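Local coordinates for protein 4-phosphoerythronate dehydrogenase (Lactobacillus jensenii, PDB 4PRL) that probably catalyses the NAD-dependent oxidation of 4-phosphoerythronate, as a member of the D-isomer-specific 2-hydroxyacid dehydrogenase family, at residues Asn142-Lys147 with Met168-Leu173; Gly150-Gly155 with Leu204-Leu209; Gly257-Ala262 with Ile291-Ser296. One frame throughout, in Å; residues are numbered along the deposited sequence.

Interaction 1 of 3, residues Asn142-Lys147 with Met168-Leu173; sequences NEIYNK and MGAKVL
Tyr145 meets the backbone of Met168 and Gly169 with the root of its side chain. The backbone holds CB against the turn, and Tyr145 CB lies 3.5 Å from Met168 O and equally far from Gly169 O. CG sits between the backbone N and the carbonyl carbon (chi1 57°), a torsion that turns the ring away from 168-173. Further out, the ring presents its edge to Met168 O, which stays near the ring plane. One ring face is backed by Glu143 CB, 3.3 Å above the plane of the Tyr145 ring and offset toward its rim. The phenol end leads away from 168-173, and the side chain packs on Arg104 of a second subunit and Glu184 of a third. Arg104 of the second subunit also gives Met168 O a weak hydrogen bond.

Gly169 ends helix 155-167 in a Schellman motif; its positive phi of 100° suits glycine, and having no side chain it leaves room for Tyr145 CB. The chain then enters strand 171-175, the second strand of the beta-alpha-beta unit that opens this Rossmann-type domain. Lys171 N donates to Lys147 O at 3.3 Å, the donor lying in the carbonyl plane, so the parallel pairing with strand 148-152 starts just ahead of that strand.

Between these backbone contacts lies a small apolar patch. Ile144 sends its CG2 branch to Met168 CB (3.7 Å) and Ala170 CB (4.0 Å), crossing the methionine at a slant, and the beta-branched residue also packs on Met115 and Phe165. Alanine is short enough for the 3-10 turn at 144-146 to close down over it: Ala170 CB touches Ile144 O at 3.5 Å and Lys147 O at 3.6 Å.

Interaction 2 of 3, residues Gly150-Gly155 with Leu204-Leu209; sequences GLIGVG and LHTPLL. With NAD (nicotinamide-adenine-dinucleotide), chain C.
Ile152 O receives two hydrogen bonds from the chain at 204-209. The stronger comes from His205 N at 2.7 Å, approaching nearly along the C=O axis, and completes the parallel pairing in which Ile152 is bridged to Leu204. The other, from Thr206 OG1 at 3.2 Å, is weak.

Apolar packing follows the same register. Ile152 and Leu204 point the same way from one sheet face and lie side by side, with Ile152 CG1 4.0 Å from Leu204 CD2; Phe192 and Val195 of helix 192-198 pack on the isoleucine. His205 leaves the other side of the chain from Leu204 and points toward the Gly153-Val154 backbone, which puts His205 CB 3.5 Å from Val154 O. Its CG, anti to the carbonyl carbon (chi1 -60°), directs the ring so that NE2 bonds Ser203 OG. Glycine suits position 153, where phi is +90° and a side chain would run into His205 O and Thr206 OG1.

Contacts with NAD come from both strand ends. The CD of Pro207 lies 3.3 Å from NAD O4B, beside the adenosine ribose, and Thr206 OG1 approaches the adenine at N3A, 2.8 Å away. NAD O3D of the other ribose gives a weak hydrogen bond to Thr206 O. Gly155 CA comes within 3.3 Å of the phosphate oxygen NAD O1N, consistent with Gly153 and Gly155 being the first glycines of a Rossmann GxGxxG turn.

Chemically, the contact offers the cofactor small residues and backbone rather than charged side chains: glycine lets the phosphate come close to the main chain, while the ribose and adenine rest on proline and threonine.

Interaction 3 of 3, residues Gly257-Ala262 with Ile291-Ser296; sequences GLDTLA and IVTPHS. With NAD (nicotinamide-adenine-dinucleotide), chain C.
Asp259 and Thr293 are brought together by their first torsions: CG of the aspartate stands anti to its own N (chi1 -168°), while OG1 of the threonine sits between N and the carbonyl carbon (chi1 44°). Thr293 OG1 donates to Asp259 OD1 in a bond modelled as very short, its exact length doubtful. Ser296 N reaches Asp259 OD1 on its syn side at 2.8 Å. Asp259 OD2 takes Ala297 N and, at 2.8 Å and nearly straight (164°), the carboxamide N7N of NAD. An aspartate suits this place because two carboxylate oxygens can serve both the cofactor and the loop that leaves strand 290-292.

His295 lays one ring face against the same carboxamide, N7N standing 3.3 Å above it and offset toward the rim. Thr260 OG1, hydrogen-bonded to Glu264 OE1, meets the ring's edge, 3.3 Å from His295 CD2.

Behind the loops, Leu258 N donates to Ile291 O (2.9 Å) and Thr293 N to Leu258 O (3.2 Å), pairing two parallel strands joined through helix 279-285. Such loops at the carboxyl ends of parallel strands, closing on nicotinamide, are typical of a Rossmann dinucleotide site.

Overall arrangement
All three interactions belong to one parallel sheet of the NAD-binding domain. Interaction 1 lies at the amino-terminal ends of its strands, away from the carboxyl ends where the cofactor binds, and touches interaction 2 through neighbouring strands 171-175 and 148-152: Leu173 O lies 2.8 Å from Leu151 N, a probable hydrogen bond. The centres of these two interactions are about 20 Å apart. Interactions 2 and 3, with centres about 16 Å and nearest atoms about 7 Å apart, share the NAD molecule, the first along its adenosine, phosphates and nicotinamide ribose, the second at its carboxamide. Interactions 1 and 3, about 24 Å apart between centres, both meet the second subunit, whereas interaction 2 is touched by no other protein chain.

Interaction 1 of 3, residues Asn142-Lys147 with Met168-Leu173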
loop_
_atom_site.group_PDB
_atom_site.type_symbol
_atom_site.label_atom_id
_atom_site.label_comp_id
_atom_site.label_asym_id
_atom_site.label_seq_id
_atom_site.Cartn_x
_atom_site.Cartn_y
_atom_site.Cartn_z
ATOM N N ASN A 142 7.692 -19.319 -0.821
ATOM C CA ASN A 142 7.315 -18.543 0.347
ATOM C C ASN A 142 6.596 -17.241 -0.053
ATOM O O ASN A 142 6.723 -16.741 -1.179
ATOM C CB ASN A 142 8.547 -18.255 1.228
ATOM C CG ASN A 142 8.206 -18.122 2.719
ATOM O OD1 ASN A 142 7.079 -18.369 3.153
ATOM N ND2 ASN A 142 9.193 -17.729 3.506
ATOM N N GLU A 143 5.820 -16.731 0.889
ATOM C CA GLU A 143 5.120 -15.513 0.704
ATOM C C GLU A 143 6.142 -14.412 0.704
ATOM O O GLU A 143 7.097 -14.444 1.444
ATOM C CB GLU A 143 4.076 -15.308 1.816
ATOM C CG GLU A 143 2.858 -16.225 1.679
ATOM C CD GLU A 143 3.039 -17.607 2.291
ATOM O OE1 GLU A 143 4.034 -17.814 3.022
ATOM O OE2 GLU A 143 2.176 -18.482 2.052
ATOM N N ILE A 144 5.923 -13.434 -0.151
ATOM C CA ILE A 144 6.784 -12.277 -0.251
ATOM C C ILE A 144 6.919 -11.521 1.055
ATOM O O ILE A 144 8.011 -11.054 1.353
ATOM C CB ILE A 144 6.322 -11.351 -1.397
ATOM C CG1 ILE A 144 7.060 -11.709 -2.670
ATOM C CG2 ILE A 144 6.643 -9.898 -1.149
ATOM C CD1 ILE A 144 8.541 -11.348 -2.657
ATOM N N TYR A 145 5.847 -11.396 1.836
ATOM C CA TYR A 145 5.931 -10.700 3.130
ATOM C C TYR A 145 6.794 -11.454 4.154
ATOM O O TYR A 145 6.991 -10.942 5.234
ATOM C CB TYR A 145 4.538 -10.402 3.739
ATOM C CG TYR A 145 3.648 -11.638 3.950
ATOM C CD1 TYR A 145 3.750 -12.435 5.098
ATOM C CD2 TYR A 145 2.726 -12.002 2.992
ATOM C CE1 TYR A 145 2.945 -13.554 5.263
ATOM C CE2 TYR A 145 1.927 -13.103 3.148
ATOM C CZ TYR A 145 2.035 -13.878 4.265
ATOM O OH TYR A 145 1.204 -14.969 4.334
ATOM N N ASN A 146 7.296 -12.653 3.851
ATOM C CA ASN A 146 8.328 -13.285 4.712
ATOM C C ASN A 146 9.764 -13.113 4.245
ATOM O O ASN A 146 10.678 -13.568 4.914
ATOM C CB ASN A 146 8.074 -14.768 4.874
ATOM C CG ASN A 146 6.764 -15.039 5.519
ATOM O OD1 ASN A 146 5.953 -15.831 5.032
ATOM N ND2 ASN A 146 6.515 -14.343 6.594
ATOM N N LYS A 147 9.965 -12.437 3.120
ATOM C CA LYS A 147 11.293 -12.255 2.557
ATOM C C LYS A 147 11.878 -10.900 2.914
ATOM O O LYS A 147 11.136 -9.942 3.213
ATOM C CB LYS A 147 11.227 -12.395 1.046
ATOM C CG LYS A 147 10.756 -13.772 0.613
ATOM C CD LYS A 147 11.557 -14.267 -0.583
ATOM C CE LYS A 147 11.663 -15.784 -0.659
ATOM N NZ LYS A 147 12.543 -16.342 0.403
ATOM N N MET A 168 3.805 -4.979 -0.612
ATOM C CA MET A 168 3.416 -6.394 -0.470
ATOM C C MET A 168 3.811 -7.005 0.901
ATOM O O MET A 168 3.583 -8.192 1.145
ATOM C CB MET A 168 4.068 -7.216 -1.578
ATOM C CG MET A 168 3.625 -6.890 -2.990
ATOM S SD MET A 168 4.231 -8.110 -4.198
ATOM C CE MET A 168 5.699 -7.278 -4.737
ATOM N N GLY A 169 4.425 -6.213 1.777
ATOM C CA GLY A 169 4.729 -6.651 3.133
ATOM C C GLY A 169 6.154 -7.117 3.422
ATOM O O GLY A 169 6.444 -7.565 4.535
ATOM N N ALA A 170 7.043 -7.025 2.440
ATOM C CA ALA A 170 8.413 -7.480 2.600
ATOM C C ALA A 170 9.221 -6.454 3.392
ATOM O O ALA A 170 8.878 -5.277 3.393
ATOM C CB ALA A 170 9.044 -7.710 1.241
ATOM N N LYS A 171 10.268 -6.900 4.088
ATOM C CA LYS A 171 11.244 -5.985 4.677
ATOM C C LYS A 171 12.187 -5.550 3.558
ATOM O O LYS A 171 12.763 -6.393 2.885
ATOM C CB LYS A 171 12.052 -6.684 5.778
ATOM C CG LYS A 171 13.036 -5.788 6.523
ATOM C CD LYS A 171 13.737 -6.482 7.692
ATOM C CE LYS A 171 12.769 -6.869 8.815
ATOM N NZ LYS A 171 13.434 -7.418 10.037
ATOM N N VAL A 172 12.347 -4.261 3.338
ATOM C CA VAL A 172 13.267 -3.821 2.319
ATOM C C VAL A 172 14.461 -3.133 2.956
ATOM O O VAL A 172 14.291 -2.218 3.731
ATOM C CB VAL A 172 12.572 -2.882 1.342
ATOM C CG1 VAL A 172 13.528 -2.432 0.257
ATOM C CG2 VAL A 172 11.397 -3.607 0.720
ATOM N N LEU A 173 15.666 -3.611 2.658
ATOM C CA LEU A 173 16.889 -2.952 3.106
ATOM C C LEU A 173 17.567 -2.384 1.879
ATOM O O LEU A 173 17.469 -2.960 0.802
ATOM C CB LEU A 173 17.835 -3.938 3.804
ATOM C CG LEU A 173 17.344 -4.732 5.034
ATOM C CD1 LEU A 173 18.469 -5.604 5.583
ATOM C CD2 LEU A 173 16.782 -3.818 6.122
#

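Interaction 2 of 3, residues Gly150-Gly155 with Leu204-Leu209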
loop_
_atom_site.group_PDB
_atom_site.type_symbol
_atom_site.label_atom_id
_atom_site.label_comp_id
_atom_site.label_asym_id
_atom_site.label_seq_id
_atom_site.Cartn_x
_atom_site.Cartn_y
_atom_site.Cartn_z
ATOM N N GLY A 150 17.014 -6.692 -0.558
ATOM C CA GLY A 150 18.221 -5.897 -0.401
ATOM C C GLY A 150 18.500 -5.190 -1.696
ATOM O O GLY A 150 18.579 -5.821 -2.753
ATOM N N LEU A 151 18.620 -3.880 -1.618
ATOM C CA LEU A 151 18.863 -3.073 -2.792
ATOM C C LEU A 151 20.253 -2.479 -2.691
ATOM O O LEU A 151 20.589 -1.884 -1.691
ATOM C CB LEU A 151 17.816 -1.945 -2.919
ATOM C CG LEU A 151 16.339 -2.326 -2.803
ATOM C CD1 LEU A 151 15.470 -1.083 -2.916
ATOM C CD2 LEU A 151 15.951 -3.343 -3.858
ATOM N N ILE A 152 21.061 -2.662 -3.724
ATOM C CA ILE A 152 22.346 -1.996 -3.826
ATOM C C ILE A 152 22.163 -0.792 -4.724
ATOM O O ILE A 152 22.006 -0.917 -5.942
ATOM C CB ILE A 152 23.392 -2.928 -4.431
ATOM C CG1 ILE A 152 23.475 -4.219 -3.606
ATOM C CG2 ILE A 152 24.730 -2.224 -4.523
ATOM C CD1 ILE A 152 23.660 -3.961 -2.132
ATOM N N GLY A 153 22.094 0.367 -4.097
ATOM C CA GLY A 153 21.749 1.593 -4.770
ATOM C C GLY A 153 20.250 1.733 -4.693
ATOM O O GLY A 153 19.544 0.747 -4.631
ATOM N N VAL A 154 19.752 2.953 -4.732
ATOM C CA VAL A 154 18.324 3.158 -4.769
ATOM C C VAL A 154 17.953 3.886 -6.038
ATOM O O VAL A 154 17.703 3.272 -7.057
ATOM C CB VAL A 154 17.854 3.953 -3.554
ATOM C CG1 VAL A 154 16.354 4.095 -3.559
ATOM C CG2 VAL A 154 18.311 3.273 -2.286
ATOM N N GLY A 155 17.943 5.203 -5.979
ATOM C CA GLY A 155 17.648 5.995 -7.146
ATOM C C GLY A 155 16.172 6.001 -7.416
ATOM O O GLY A 155 15.400 5.582 -6.582
ATOM N N LEU A 204 19.980 -4.810 -7.926
ATOM C CA LEU A 204 21.018 -3.808 -8.178
ATOM C C LEU A 204 20.474 -2.579 -8.874
ATOM O O LEU A 204 19.756 -2.695 -9.866
ATOM C CB LEU A 204 22.058 -4.396 -9.096
ATOM C CG LEU A 204 22.648 -5.747 -8.725
ATOM C CD1 LEU A 204 23.709 -6.098 -9.756
ATOM C CD2 LEU A 204 23.260 -5.740 -7.339
ATOM N N HIS A 205 20.846 -1.405 -8.374
ATOM C CA HIS A 205 20.355 -0.142 -8.916
ATOM C C HIS A 205 21.432 0.967 -8.820
ATOM O O HIS A 205 21.160 2.157 -8.538
ATOM C CB HIS A 205 19.034 0.223 -8.223
ATOM C CG HIS A 205 17.975 -0.813 -8.421
ATOM N ND1 HIS A 205 17.280 -0.940 -9.599
ATOM C CD2 HIS A 205 17.566 -1.833 -7.632
ATOM C CE1 HIS A 205 16.464 -1.975 -9.518
ATOM N NE2 HIS A 205 16.617 -2.532 -8.333
ATOM N N THR A 206 22.648 0.520 -9.138
ATOM C CA THR A 206 23.881 1.258 -8.973
ATOM C C THR A 206 24.382 1.615 -10.351
ATOM O O THR A 206 24.429 0.757 -11.241
ATOM C CB THR A 206 24.919 0.373 -8.258
ATOM O OG1 THR A 206 24.766 0.525 -6.843
ATOM C CG2 THR A 206 26.340 0.723 -8.652
ATOM N N PRO A 207 24.776 2.881 -10.545
ATOM C CA PRO A 207 25.247 3.234 -11.863
ATOM C C PRO A 207 26.571 2.533 -12.113
ATOM O O PRO A 207 27.298 2.233 -11.168
ATOM C CB PRO A 207 25.415 4.743 -11.766
ATOM C CG PRO A 207 25.781 4.972 -10.346
ATOM C CD PRO A 207 24.997 3.961 -9.570
ATOM N N LEU A 208 26.850 2.234 -13.374
ATOM C CA LEU A 208 28.118 1.640 -13.765
ATOM C C LEU A 208 29.127 2.757 -13.815
ATOM O O LEU A 208 29.048 3.639 -14.658
ATOM C CB LEU A 208 28.001 0.993 -15.131
ATOM C CG LEU A 208 29.285 0.473 -15.753
ATOM C CD1 LEU A 208 29.887 -0.621 -14.894
ATOM C CD2 LEU A 208 28.985 -0.057 -17.145
ATOM N N LEU A 209 30.036 2.736 -12.857
ATOM C CA LEU A 209 31.180 3.632 -12.810
ATOM C C LEU A 209 32.437 2.777 -12.951
ATOM O O LEU A 209 32.344 1.563 -13.050
ATOM C CB LEU A 209 31.188 4.369 -11.469
ATOM C CG LEU A 209 30.282 5.592 -11.240
ATOM C CD1 LEU A 209 29.318 5.908 -12.380
ATOM C CD2 LEU A 209 29.541 5.397 -9.927
HETATM P PA NAD C . 20.114 6.687 -10.584
HETATM O O1A NAD C . 21.230 7.179 -11.458
HETATM O O2A NAD C . 18.837 7.467 -10.492
HETATM O O5B NAD C . 20.685 6.448 -9.106
HETATM C C5B NAD C . 21.351 5.224 -8.779
HETATM C C4B NAD C . 21.694 5.153 -7.296
HETATM O O4B NAD C . 22.845 4.340 -7.090
HETATM C C3B NAD C . 22.041 6.522 -6.767
HETATM O O3B NAD C . 21.079 6.930 -5.815
HETATM C C2B NAD C . 23.344 6.365 -6.047
HETATM O O2B NAD C . 23.150 6.873 -4.740
HETATM C C1B NAD C . 23.582 4.870 -5.996
HETATM N N9A NAD C . 25.045 4.583 -5.971
HETATM C C8A NAD C . 26.002 5.395 -6.441
HETATM N N7A NAD C . 27.233 4.878 -6.238
HETATM C C5A NAD C . 27.081 3.715 -5.609
HETATM C C6A NAD C . 27.976 2.665 -5.103
HETATM N N6A NAD C . 29.315 2.760 -5.228
HETATM N N1A NAD C . 27.426 1.600 -4.509
HETATM C C2A NAD C . 26.107 1.489 -4.373
HETATM N N3A NAD C . 25.241 2.407 -4.805
HETATM C C4A NAD C . 25.648 3.526 -5.425
HETATM O O3 NAD C . 19.823 5.173 -11.032
HETATM P PN NAD C . 18.403 4.467 -10.792
HETATM O O1N NAD C . 18.391 3.791 -9.450
HETATM O O2N NAD C . 17.346 5.467 -11.181
HETATM O O5D NAD C . 18.485 3.314 -11.896
HETATM C C5D NAD C . 18.733 1.961 -11.527
HETATM C C4D NAD C . 19.532 1.279 -12.628
HETATM O O4D NAD C . 18.692 0.889 -13.719
HETATM C C3D NAD C . 20.582 2.218 -13.204
HETATM O O3D NAD C . 21.869 1.611 -13.155
HETATM C C2D NAD C . 20.213 2.368 -14.651
HETATM O O2D NAD C . 21.388 2.427 -15.450
HETATM C C1D NAD C . 19.448 1.085 -14.914
HETATM N N1N NAD C . 18.663 1.071 -16.156
HETATM C C2N NAD C . 18.188 -0.097 -16.574
HETATM C C3N NAD C . 17.455 -0.202 -17.742
HETATM C C7N NAD C . 16.916 -1.520 -18.194
HETATM O O7N NAD C . 15.989 -1.531 -18.972
HETATM N N7N NAD C . 17.463 -2.636 -17.742
HETATM C C4N NAD C . 17.206 0.925 -18.499
HETATM C C5N NAD C . 17.712 2.126 -18.051
HETATM C C6N NAD C . 18.445 2.168 -16.878
#

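Interaction 3 of 3, residues Gly257-Ala262 with Ile291-Ser296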
loop_
_atom_site.group_PDB
_atom_site.type_symbol
_atom_site.label_atom_id
_atom_site.label_comp_id
_atom_site.label_asym_id
_atom_site.label_seq_id
_atom_site.Cartn_x
_atom_site.Cartn_y
_atom_site.Cartn_z
ATOM N N GLY A 257 17.655 -13.191 -12.200
ATOM C CA GLY A 257 16.911 -12.562 -13.284
ATOM C C GLY A 257 17.693 -11.348 -13.772
ATOM O O GLY A 257 17.859 -10.357 -13.040
ATOM N N LEU A 258 18.167 -11.434 -15.016
ATOM C CA LEU A 258 19.076 -10.448 -15.580
ATOM C C LEU A 258 18.460 -9.889 -16.835
ATOM O O LEU A 258 18.164 -10.624 -17.752
ATOM C CB LEU A 258 20.422 -11.095 -15.938
ATOM C CG LEU A 258 20.982 -12.168 -14.984
ATOM C CD1 LEU A 258 21.979 -13.062 -15.699
ATOM C CD2 LEU A 258 21.625 -11.560 -13.748
ATOM N N ASP A 259 18.274 -8.580 -16.875
ATOM C CA ASP A 259 17.802 -7.899 -18.066
ATOM C C ASP A 259 18.985 -7.378 -18.833
ATOM O O ASP A 259 18.815 -6.801 -19.891
ATOM C CB ASP A 259 16.932 -6.724 -17.649
ATOM C CG ASP A 259 16.168 -6.116 -18.795
ATOM O OD1 ASP A 259 15.505 -6.870 -19.562
ATOM O OD2 ASP A 259 16.215 -4.865 -18.910
ATOM N N THR A 260 20.183 -7.591 -18.295
ATOM C CA THR A 260 21.392 -6.941 -18.781
ATOM C C THR A 260 22.576 -7.753 -18.369
ATOM O O THR A 260 22.579 -8.324 -17.304
ATOM C CB THR A 260 21.587 -5.554 -18.160
ATOM O OG1 THR A 260 22.765 -4.948 -18.707
ATOM C CG2 THR A 260 21.715 -5.667 -16.623
ATOM N N LEU A 261 23.608 -7.756 -19.191
ATOM C CA LEU A 261 24.637 -8.783 -19.087
ATOM C C LEU A 261 25.915 -8.232 -19.629
ATOM O O LEU A 261 25.907 -7.593 -20.667
ATOM C CB LEU A 261 24.207 -9.967 -19.936
ATOM C CG LEU A 261 24.509 -11.408 -19.559
ATOM C CD1 LEU A 261 24.340 -11.701 -18.072
ATOM C CD2 LEU A 261 23.568 -12.279 -20.394
ATOM N N ALA A 262 27.015 -8.452 -18.941
ATOM C CA ALA A 262 28.294 -8.020 -19.488
ATOM C C ALA A 262 28.444 -8.487 -20.956
ATOM O O ALA A 262 28.033 -9.594 -21.308
ATOM C CB ALA A 262 29.446 -8.533 -18.630
ATOM N N ILE A 291 16.373 -16.158 -15.598
ATOM C CA ILE A 291 15.649 -15.387 -16.595
ATOM C C ILE A 291 16.604 -14.411 -17.281
ATOM O O ILE A 291 17.272 -13.610 -16.627
ATOM C CB ILE A 291 14.539 -14.562 -15.935
ATOM C CG1 ILE A 291 13.371 -15.453 -15.526
ATOM C CG2 ILE A 291 14.042 -13.477 -16.880
ATOM C CD1 ILE A 291 12.245 -14.704 -14.836
ATOM N N VAL A 292 16.663 -14.434 -18.601
ATOM C CA VAL A 292 17.326 -13.353 -19.276
ATOM C C VAL A 292 16.339 -12.735 -20.202
ATOM O O VAL A 292 15.743 -13.434 -20.990
ATOM C CB VAL A 292 18.557 -13.783 -20.100
ATOM C CG1 VAL A 292 19.325 -12.549 -20.550
ATOM C CG2 VAL A 292 19.467 -14.720 -19.300
ATOM N N THR A 293 16.164 -11.424 -20.062
ATOM C CA THR A 293 15.446 -10.587 -20.995
ATOM C C THR A 293 16.464 -9.650 -21.673
ATOM O O THR A 293 17.504 -9.307 -21.085
ATOM C CB THR A 293 14.374 -9.755 -20.260
ATOM O OG1 THR A 293 14.911 -9.214 -19.039
ATOM C CG2 THR A 293 13.170 -10.613 -19.919
ATOM N N PRO A 294 16.178 -9.215 -22.908
ATOM C CA PRO A 294 17.166 -8.465 -23.658
ATOM C C PRO A 294 17.102 -6.994 -23.371
ATOM O O PRO A 294 16.654 -6.221 -24.216
ATOM C CB PRO A 294 16.772 -8.737 -25.112
ATOM C CG PRO A 294 15.328 -9.117 -25.068
ATOM C CD PRO A 294 14.921 -9.347 -23.649
ATOM N N HIS A 295 17.557 -6.605 -22.185
ATOM C CA HIS A 295 17.515 -5.203 -21.757
ATOM C C HIS A 295 16.166 -4.542 -22.092
ATOM O O HIS A 295 16.113 -3.408 -22.583
ATOM C CB HIS A 295 18.696 -4.420 -22.357
ATOM C CG HIS A 295 19.369 -3.499 -21.383
ATOM N ND1 HIS A 295 18.835 -2.283 -21.009
ATOM C CD2 HIS A 295 20.535 -3.616 -20.706
ATOM C CE1 HIS A 295 19.644 -1.690 -20.147
ATOM N NE2 HIS A 295 20.680 -2.482 -19.942
ATOM N N SER A 296 15.074 -5.247 -21.819
ATOM C CA SER A 296 13.741 -4.720 -22.119
ATOM C C SER A 296 12.944 -4.242 -20.895
ATOM O O SER A 296 11.748 -4.028 -21.002
ATOM C CB SER A 296 12.939 -5.783 -22.874
ATOM O OG SER A 296 12.832 -6.974 -22.128
HETATM P PA NAD C . 20.114 6.687 -10.584
HETATM O O1A NAD C . 21.230 7.179 -11.458
HETATM O O2A NAD C . 18.837 7.467 -10.492
HETATM O O5B NAD C . 20.685 6.448 -9.106
HETATM C C5B NAD C . 21.351 5.224 -8.779
HETATM C C4B NAD C . 21.694 5.153 -7.296
HETATM O O4B NAD C . 22.845 4.340 -7.090
HETATM C C3B NAD C . 22.041 6.522 -6.767
HETATM O O3B NAD C . 21.079 6.930 -5.815
HETATM C C2B NAD C . 23.344 6.365 -6.047
HETATM O O2B NAD C . 23.150 6.873 -4.740
HETATM C C1B NAD C . 23.582 4.870 -5.996
HETATM N N9A NAD C . 25.045 4.583 -5.971
HETATM C C8A NAD C . 26.002 5.395 -6.441
HETATM N N7A NAD C . 27.233 4.878 -6.238
HETATM C C5A NAD C . 27.081 3.715 -5.609
HETATM C C6A NAD C . 27.976 2.665 -5.103
HETATM N N6A NAD C . 29.315 2.760 -5.228
HETATM N N1A NAD C . 27.426 1.600 -4.509
HETATM C C2A NAD C . 26.107 1.489 -4.373
HETATM N N3A NAD C . 25.241 2.407 -4.805
HETATM C C4A NAD C . 25.648 3.526 -5.425
HETATM O O3 NAD C . 19.823 5.173 -11.032
HETATM P PN NAD C . 18.403 4.467 -10.792
HETATM O O1N NAD C . 18.391 3.791 -9.450
HETATM O O2N NAD C . 17.346 5.467 -11.181
HETATM O O5D NAD C . 18.485 3.314 -11.896
HETATM C C5D NAD C . 18.733 1.961 -11.527
HETATM C C4D NAD C . 19.532 1.279 -12.628
HETATM O O4D NAD C . 18.692 0.889 -13.719
HETATM C C3D NAD C . 20.582 2.218 -13.204
HETATM O O3D NAD C . 21.869 1.611 -13.155
HETATM C C2D NAD C . 20.213 2.368 -14.651
HETATM O O2D NAD C . 21.388 2.427 -15.450
HETATM C C1D NAD C . 19.448 1.085 -14.914
HETATM N N1N NAD C . 18.663 1.071 -16.156
HETATM C C2N NAD C . 18.188 -0.097 -16.574
HETATM C C3N NAD C . 17.455 -0.202 -17.742
HETATM C C7N NAD C . 16.916 -1.520 -18.194
HETATM O O7N NAD C . 15.989 -1.531 -18.972
HETATM N N7N NAD C . 17.463 -2.636 -17.742
HETATM C C4N NAD C . 17.206 0.925 -18.499
HETATM C C5N NAD C . 17.712 2.126 -18.051
HETATM C C6N NAD C . 18.445 2.168 -16.878
#